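Glutathione S-transferase (Sphingobium chungbukense, PDB 6M1T) is a beta-class glutathione transferase that binds glutathione and probably conjugates it to electrophilic compounds during detoxification. Local coordinates at residues 155-159 with 181-186; 53-57 with 69-73. One frame throughout, in Å; residues are numbered along the deposited sequence.

Contact 1. Residues 155-159 with 181-186. With CYS (cysteine), chain D.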
ATOM      1  N   ASP A 155      -9.965  -7.618   7.263  1.00 16.49           N
ATOM      2  CA  ASP A 155     -10.624  -8.917   6.941  1.00 14.15           C
ATOM      3  C   ASP A 155     -11.453  -8.723   5.650  1.00 12.32           C
ATOM      4  O   ASP A 155     -11.505  -9.602   4.804  1.00 11.51           O
ATOM      5  CB  ASP A 155     -11.558  -9.387   8.069  1.00 16.08           C
ATOM      6  CG  ASP A 155     -10.854  -9.639   9.402  1.00 16.03           C
ATOM      7  OD1 ASP A 155     -10.007 -10.516   9.444  1.00 19.36           O
ATOM      8  OD2 ASP A 155     -11.120  -8.917  10.351  1.00 18.32           O
ATOM      9  N   ILE A 156     -12.172  -7.619   5.546  1.00 12.28           N
ATOM     10  CA  ILE A 156     -13.018  -7.381   4.343  1.00 12.37           C
ATOM     11  C   ILE A 156     -12.114  -7.402   3.099  1.00 12.04           C
ATOM     12  O   ILE A 156     -12.420  -8.040   2.120  1.00 12.64           O
ATOM     13  CB  ILE A 156     -13.800  -6.073   4.457  1.00 13.40           C
ATOM     14  CG1 ILE A 156     -14.838  -6.101   5.598  1.00 11.83           C
ATOM     15  CG2 ILE A 156     -14.447  -5.834   3.085  1.00 12.12           C
ATOM     16  CD1 ILE A 156     -15.499  -4.739   5.840  1.00 12.20           C
ATOM     17  N   TYR A 157     -11.011  -6.690   3.152  1.00 12.91           N
ATOM     18  CA  TYR A 157     -10.081  -6.544   2.001  1.00 11.69           C
ATOM     19  C   TYR A 157      -9.453  -7.897   1.635  1.00 10.89           C
ATOM     20  O   TYR A 157      -9.493  -8.300   0.461  1.00 10.15           O
ATOM     21  CB  TYR A 157      -9.052  -5.521   2.414  1.00 12.63           C
ATOM     22  CG  TYR A 157      -8.228  -4.900   1.321  1.00 13.32           C
ATOM     23  CD1 TYR A 157      -8.634  -4.848  -0.004  1.00 15.07           C
ATOM     24  CD2 TYR A 157      -7.071  -4.238   1.687  1.00 15.39           C
ATOM     25  CE1 TYR A 157      -7.842  -4.218  -0.965  1.00 17.00           C
ATOM     26  CE2 TYR A 157      -6.293  -3.577   0.757  1.00 14.56           C
ATOM     27  CZ  TYR A 157      -6.683  -3.555  -0.567  1.00 17.27           C
ATOM     28  OH  TYR A 157      -5.852  -2.932  -1.467  1.00 17.62           O
ATOM     29  N   LEU A 158      -8.983  -8.654   2.647  1.00 10.94           N
ATOM     30  CA  LEU A 158      -8.380  -9.985   2.417  1.00 10.86           C
ATOM     31  C   LEU A 158      -9.445 -10.889   1.817  1.00 10.87           C
ATOM     32  O   LEU A 158      -9.141 -11.557   0.817  1.00 12.67           O
ATOM     33  CB  LEU A 158      -7.821 -10.584   3.710  1.00 11.60           C
ATOM     34  CG  LEU A 158      -7.262 -12.002   3.605  1.00 11.91           C
ATOM     35  CD1 LEU A 158      -6.180 -12.105   2.517  1.00 12.88           C
ATOM     36  CD2 LEU A 158      -6.733 -12.450   4.971  1.00 11.81           C
ATOM     37  N   PHE A 159     -10.640 -10.912   2.433  1.00 11.00           N
ATOM     38  CA  PHE A 159     -11.761 -11.771   1.960  1.00 12.16           C
ATOM     39  C   PHE A 159     -11.994 -11.565   0.464  1.00 12.07           C
ATOM     40  O   PHE A 159     -12.080 -12.514  -0.282  1.00 10.58           O
ATOM     41  CB  PHE A 159     -13.039 -11.416   2.704  1.00 13.10           C
ATOM     42  CG  PHE A 159     -14.258 -12.106   2.183  1.00 15.57           C
ATOM     43  CD1 PHE A 159     -14.512 -13.414   2.558  1.00 16.55           C
ATOM     44  CD2 PHE A 159     -15.204 -11.418   1.428  1.00 17.27           C
ATOM     45  CE1 PHE A 159     -15.672 -14.058   2.158  1.00 16.39           C
ATOM     46  CE2 PHE A 159     -16.365 -12.065   1.027  1.00 18.13           C
ATOM     47  CZ  PHE A 159     -16.580 -13.389   1.365  1.00 18.68           C
ATOM     48  N   TYR A 181     -12.187 -19.250   7.152  1.00 23.04           N
ATOM     49  CA  TYR A 181     -12.164 -17.779   7.334  1.00 22.39           C
ATOM     50  C   TYR A 181     -13.184 -17.185   6.360  1.00 20.53           C
ATOM     51  O   TYR A 181     -13.993 -16.369   6.817  1.00 19.63           O
ATOM     52  CB  TYR A 181     -10.727 -17.275   7.146  1.00 20.43           C
ATOM     53  CG  TYR A 181     -10.501 -15.791   7.150  1.00 20.39           C
ATOM     54  CD1 TYR A 181     -10.422 -15.103   8.340  1.00 22.25           C
ATOM     55  CD2 TYR A 181     -10.318 -15.095   5.958  1.00 20.91           C
ATOM     56  CE1 TYR A 181     -10.177 -13.747   8.369  1.00 22.94           C
ATOM     57  CE2 TYR A 181     -10.037 -13.742   5.968  1.00 19.21           C
ATOM     58  CZ  TYR A 181      -9.983 -13.069   7.168  1.00 20.97           C
ATOM     59  OH  TYR A 181      -9.703 -11.747   7.229  1.00 20.47           O
ATOM     60  N   CYS A 182     -13.172 -17.628   5.109  1.00 21.31           N
ATOM     61  CA  CYS A 182     -14.038 -17.073   4.026  1.00 23.11           C
ATOM     62  C   CYS A 182     -15.468 -17.546   4.298  1.00 24.86           C
ATOM     63  O   CYS A 182     -16.403 -16.723   4.299  1.00 23.26           O
ATOM     64  CB  CYS A 182     -13.630 -17.555   2.640  1.00 23.52           C
ATOM     65  SG  CYS A 182     -12.146 -16.724   1.998  1.00 25.91           S
ATOM     66  N   GLY A 183     -15.592 -18.833   4.617  1.00 24.24           N
ATOM     67  CA  GLY A 183     -16.811 -19.422   5.210  1.00 23.58           C
ATOM     68  C   GLY A 183     -17.495 -18.548   6.235  1.00 24.21           C
ATOM     69  O   GLY A 183     -18.684 -18.249   6.031  1.00 28.07           O
ATOM     70  N   ARG A 184     -16.809 -18.177   7.317  1.00 25.34           N
ATOM     71  CA  ARG A 184     -17.393 -17.347   8.399  1.00 28.06           C
ATOM     72  C   ARG A 184     -17.765 -15.977   7.826  1.00 27.44           C
ATOM     73  O   ARG A 184     -18.861 -15.482   8.097  1.00 25.65           O
ATOM     74  CB  ARG A 184     -16.429 -17.216   9.580  1.00 30.75           C
ATOM     75  CG  ARG A 184     -16.146 -18.543  10.279  1.00 37.92           C
ATOM     76  CD  ARG A 184     -15.331 -18.420  11.552  1.00 40.81           C
ATOM     77  NE  ARG A 184     -14.116 -17.613  11.446  1.00 43.01           N
ATOM     78  CZ  ARG A 184     -12.916 -18.057  11.064  1.00 43.60           C
ATOM     79  NH1 ARG A 184     -12.744 -19.312  10.696  1.00 41.03           N
ATOM     80  NH2 ARG A 184     -11.889 -17.228  11.035  1.00 44.96           N
ATOM     81  N   ILE A 185     -16.875 -15.352   7.055  1.00 23.32           N
ATOM     82  CA  ILE A 185     -17.134 -13.948   6.636  1.00 19.95           C
ATOM     83  C   ILE A 185     -18.337 -13.901   5.685  1.00 16.77           C
ATOM     84  O   ILE A 185     -19.138 -13.002   5.806  1.00 17.77           O
ATOM     85  CB  ILE A 185     -15.854 -13.306   6.070  1.00 18.89           C
ATOM     86  CG1 ILE A 185     -14.863 -13.100   7.220  1.00 19.82           C
ATOM     87  CG2 ILE A 185     -16.187 -12.016   5.325  1.00 17.61           C
ATOM     88  CD1 ILE A 185     -13.451 -12.742   6.793  1.00 21.87           C
ATOM     89  N   ALA A 186     -18.454 -14.859   4.789  1.00 18.07           N
ATOM     90  CA  ALA A 186     -19.498 -14.912   3.754  1.00 20.93           C
ATOM     91  C   ALA A 186     -20.895 -15.011   4.400  1.00 22.64           C
ATOM     92  O   ALA A 186     -21.861 -14.667   3.724  1.00 23.72           O
ATOM     93  CB  ALA A 186     -19.206 -16.036   2.794  1.00 20.94           C
TER
HETATM   94  N   CYS D 302     -13.790 -19.857  -1.980  1.00 48.78           N
HETATM   95  CA  CYS D 302     -13.043 -19.848  -0.684  1.00 46.41           C
HETATM   96  C   CYS D 302     -13.997 -20.190   0.472  1.00 45.24           C
HETATM   97  O   CYS D 302     -15.139 -19.662   0.460  1.00 50.36           O
HETATM   98  CB  CYS D 302     -12.359 -18.499  -0.484  1.00 39.19           C
HETATM   99  SG  CYS D 302     -11.339 -18.363   1.015  1.00 38.65           S
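D155, L158 and F159 meet Y181, C182 and I185 in a buried helix-helix packing contact with one polar tie, within the all-helical C-terminal domain of the glutathione transferase fold. The axes of segments 155-159 and 181-186 cross at -115° and come within 10.8 Å, and two aromatic side chains, one from each helix, fill much of the space between them. From helix 176-186 comes Y181, whose CG stands anti to the backbone N (chi1 174°), carrying the phenol to the start of helix 153-162. There its OH donates a hydrogen bond to D155 OD1 at 2.6 Å, using the anti lone pair of that oxygen, with carboxylate and ring planes turned 56° apart. L158 CD2 packs against Y181 CE2 at 3.7 Å, meeting the ring obliquely, while CD1 of I185, one turn further on, lies over a face of the same ring. From the other helix F159 reaches across. Its ring takes I185 CG2 over one face in a CH-pi contact, 3.7 Å from the ring centroid, and has C182 O near its plane at the edge, 3.5 Å from CE1. C182 SG lies obliquely to this ring, 5.2 Å from its centroid. D155 also accepts the backbone NH groups of Y146 at OD1 and S152 at OD2, the latter consistent with the capping box that opens this helix in glutathione transferases. Three donors thus satisfy a buried carboxylate and would probably favour its charged form. C182 SG forms a mixed disulfide with the SG of a bound cysteine (2.1 Å), showing that a small thiol or disulfide can reach it.

Contact 2. Residues 53-57 with 69-73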
ATOM      1  N   PRO A  53     -11.308   1.022  -6.523  1.00 10.30           N
ATOM      2  CA  PRO A  53     -12.421   1.928  -6.196  1.00  9.02           C
ATOM      3  C   PRO A  53     -12.062   3.418  -6.240  1.00  9.49           C
ATOM      4  O   PRO A  53     -10.899   3.752  -6.063  1.00  9.56           O
ATOM      5  CB  PRO A  53     -12.753   1.599  -4.729  1.00  9.41           C
ATOM      6  CG  PRO A  53     -11.414   1.109  -4.176  1.00  9.76           C
ATOM      7  CD  PRO A  53     -10.708   0.407  -5.320  1.00 10.25           C
ATOM      8  N   ALA A  54     -13.083   4.251  -6.313  1.00  9.08           N
ATOM      9  CA  ALA A  54     -13.000   5.689  -5.979  1.00 10.72           C
ATOM     10  C   ALA A  54     -14.243   6.014  -5.155  1.00 10.95           C
ATOM     11  O   ALA A  54     -15.312   5.415  -5.417  1.00 10.66           O
ATOM     12  CB  ALA A  54     -12.923   6.525  -7.214  1.00 10.54           C
ATOM     13  N   LEU A  55     -14.078   6.835  -4.132  1.00 11.02           N
ATOM     14  CA  LEU A  55     -15.169   7.233  -3.230  1.00 10.86           C
ATOM     15  C   LEU A  55     -15.363   8.742  -3.281  1.00 12.15           C
ATOM     16  O   LEU A  55     -14.417   9.435  -2.885  1.00 14.21           O
ATOM     17  CB  LEU A  55     -14.840   6.801  -1.813  1.00 10.68           C
ATOM     18  CG  LEU A  55     -15.947   7.156  -0.822  1.00 11.59           C
ATOM     19  CD1 LEU A  55     -17.186   6.299  -1.076  1.00 12.50           C
ATOM     20  CD2 LEU A  55     -15.469   6.922   0.592  1.00 11.08           C
ATOM     21  N   THR A  56     -16.490   9.205  -3.802  1.00 13.65           N
ATOM     22  CA  THR A  56     -16.850  10.642  -3.842  1.00 16.18           C
ATOM     23  C   THR A  56     -17.657  10.953  -2.593  1.00 17.07           C
ATOM     24  O   THR A  56     -18.715  10.329  -2.371  1.00 18.09           O
ATOM     25  CB  THR A  56     -17.601  11.049  -5.106  1.00 16.54           C
ATOM     26  OG1 THR A  56     -16.804  10.659  -6.214  1.00 19.62           O
ATOM     27  CG2 THR A  56     -17.842  12.548  -5.185  1.00 18.75           C
ATOM     28  N   LEU A  57     -17.132  11.857  -1.785  1.00 17.51           N
ATOM     29  CA  LEU A  57     -17.759  12.280  -0.517  1.00 20.60           C
ATOM     30  C   LEU A  57     -18.910  13.232  -0.847  1.00 21.07           C
ATOM     31  O   LEU A  57     -18.959  13.741  -1.979  1.00 20.82           O
ATOM     32  CB  LEU A  57     -16.694  12.934   0.362  1.00 22.32           C
ATOM     33  CG  LEU A  57     -15.448  12.092   0.597  1.00 23.57           C
ATOM     34  CD1 LEU A  57     -14.432  12.860   1.443  1.00 24.88           C
ATOM     35  CD2 LEU A  57     -15.801  10.751   1.224  1.00 25.15           C
ATOM     36  N   ILE A  69      -9.613   4.635   1.597  1.00 11.24           N
ATOM     37  CA  ILE A  69     -11.090   4.562   1.473  1.00 11.98           C
ATOM     38  C   ILE A  69     -11.629   3.745   2.628  1.00 11.41           C
ATOM     39  O   ILE A  69     -12.574   4.191   3.244  1.00 11.67           O
ATOM     40  CB  ILE A  69     -11.502   4.000   0.096  1.00 11.64           C
ATOM     41  CG1 ILE A  69     -11.144   5.027  -0.979  1.00 11.75           C
ATOM     42  CG2 ILE A  69     -12.983   3.641   0.076  1.00 11.70           C
ATOM     43  CD1 ILE A  69     -11.238   4.546  -2.404  1.00 11.67           C
ATOM     44  N   LEU A  70     -11.031   2.595   2.870  1.00 11.08           N
ATOM     45  CA  LEU A  70     -11.497   1.633   3.882  1.00 11.87           C
ATOM     46  C   LEU A  70     -11.382   2.269   5.268  1.00 13.06           C
ATOM     47  O   LEU A  70     -12.357   2.186   6.053  1.00 11.71           O
ATOM     48  CB  LEU A  70     -10.691   0.347   3.748  1.00 11.76           C
ATOM     49  CG  LEU A  70     -11.088  -0.550   2.551  1.00 12.11           C
ATOM     50  CD1 LEU A  70     -10.073  -1.662   2.403  1.00 12.64           C
ATOM     51  CD2 LEU A  70     -12.499  -1.099   2.723  1.00 12.28           C
ATOM     52  N   LEU A  71     -10.260   2.911   5.563  1.00 14.52           N
ATOM     53  CA  LEU A  71     -10.115   3.625   6.870  1.00 17.45           C
ATOM     54  C   LEU A  71     -11.163   4.732   7.007  1.00 15.30           C
ATOM     55  O   LEU A  71     -11.757   4.837   8.093  1.00 14.89           O
ATOM     56  CB  LEU A  71      -8.718   4.228   7.015  1.00 19.07           C
ATOM     57  CG  LEU A  71      -7.752   3.622   8.033  1.00 27.59           C
ATOM     58  CD1 LEU A  71      -8.389   2.734   9.094  1.00 25.61           C
ATOM     59  CD2 LEU A  71      -6.655   2.870   7.297  1.00 29.58           C
ATOM     60  N   TYR A  72     -11.348   5.564   5.973  1.00 14.84           N
ATOM     61  CA  TYR A  72     -12.361   6.630   5.937  1.00 14.29           C
ATOM     62  C   TYR A  72     -13.710   6.028   6.346  1.00 13.15           C
ATOM     63  O   TYR A  72     -14.459   6.599   7.213  1.00 12.74           O
ATOM     64  CB  TYR A  72     -12.442   7.311   4.564  1.00 14.50           C
ATOM     65  CG  TYR A  72     -13.489   8.381   4.549  1.00 16.73           C
ATOM     66  CD1 TYR A  72     -13.221   9.656   5.035  1.00 18.87           C
ATOM     67  CD2 TYR A  72     -14.788   8.093   4.163  1.00 17.22           C
ATOM     68  CE1 TYR A  72     -14.211  10.624   5.089  1.00 19.16           C
ATOM     69  CE2 TYR A  72     -15.785   9.041   4.220  1.00 18.00           C
ATOM     70  CZ  TYR A  72     -15.489  10.315   4.656  1.00 20.12           C
ATOM     71  OH  TYR A  72     -16.484  11.233   4.703  1.00 20.12           O
ATOM     72  N   ILE A  73     -14.117   4.974   5.629  1.00 12.30           N
ATOM     73  CA  ILE A  73     -15.457   4.355   5.826  1.00 12.63           C
ATOM     74  C   ILE A  73     -15.569   3.857   7.281  1.00 14.32           C
ATOM     75  O   ILE A  73     -16.596   4.155   7.898  1.00 16.16           O
ATOM     76  CB  ILE A  73     -15.702   3.202   4.834  1.00 12.37           C
ATOM     77  CG1 ILE A  73     -15.872   3.765   3.415  1.00 12.25           C
ATOM     78  CG2 ILE A  73     -16.876   2.338   5.283  1.00 12.35           C
ATOM     79  CD1 ILE A  73     -15.594   2.760   2.325  1.00 12.55           C
TER
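P53 packs its ring against I69 at one end of a strand-on-helix contact in the thioredoxin-fold N-terminal domain, and the peptide bond before it is cis, as is characteristic of that fold. P53 CG lies 3.9 Å from I69 CD1, and the proline also touches bound glutathione, so this residue, just ahead of A54, both borders the pocket and rests on helix 66-75. At A54 the backbone passes over the same methyl, CA to I69 CD1 being 4.1 Å, while its side chain turns away. L55 points at the helix: with chi1 fully extended (-179°), it sends CD2 over the next turn, 3.8 Å from Y72 CD2, while its CB rests on I69 CG2. L57 brings the contact to the dimer interface, where Y72 meets Y92 of the second subunit edge-to-face and L57 packs on L89 of that subunit. Were Y72 an alanine, a gap would probably open beside L55 CD2 and L57 CD2, and Y92 of the second subunit would lose its edge-to-face partner. L57 CD2 approaches the phenol obliquely, 3.4 Å from Y72 CE2.

In the fold
Contact 2 closes before contact 1 opens along the chain, and the two lie on opposite sides of the chain's centre, their centres about 20 Å apart. Contact 2 joins strand 54-56 of the mixed sheet to helix 66-75 in the N-terminal domain; contact 1 joins helices 153-162 and 176-186 in the C-terminal domain. They nevertheless touch, Y157 CG packing 3.9 Å from L70 CD1, so helices 66-75 and 153-162 meet across the domain boundary. Helices 12-21 and 89-108 pack against side chains from both contacts. P53 and Y157 each touch bound glutathione, so each contact has one segment that also supplies a pocket residue, although Y157 faces away from helix 176-186.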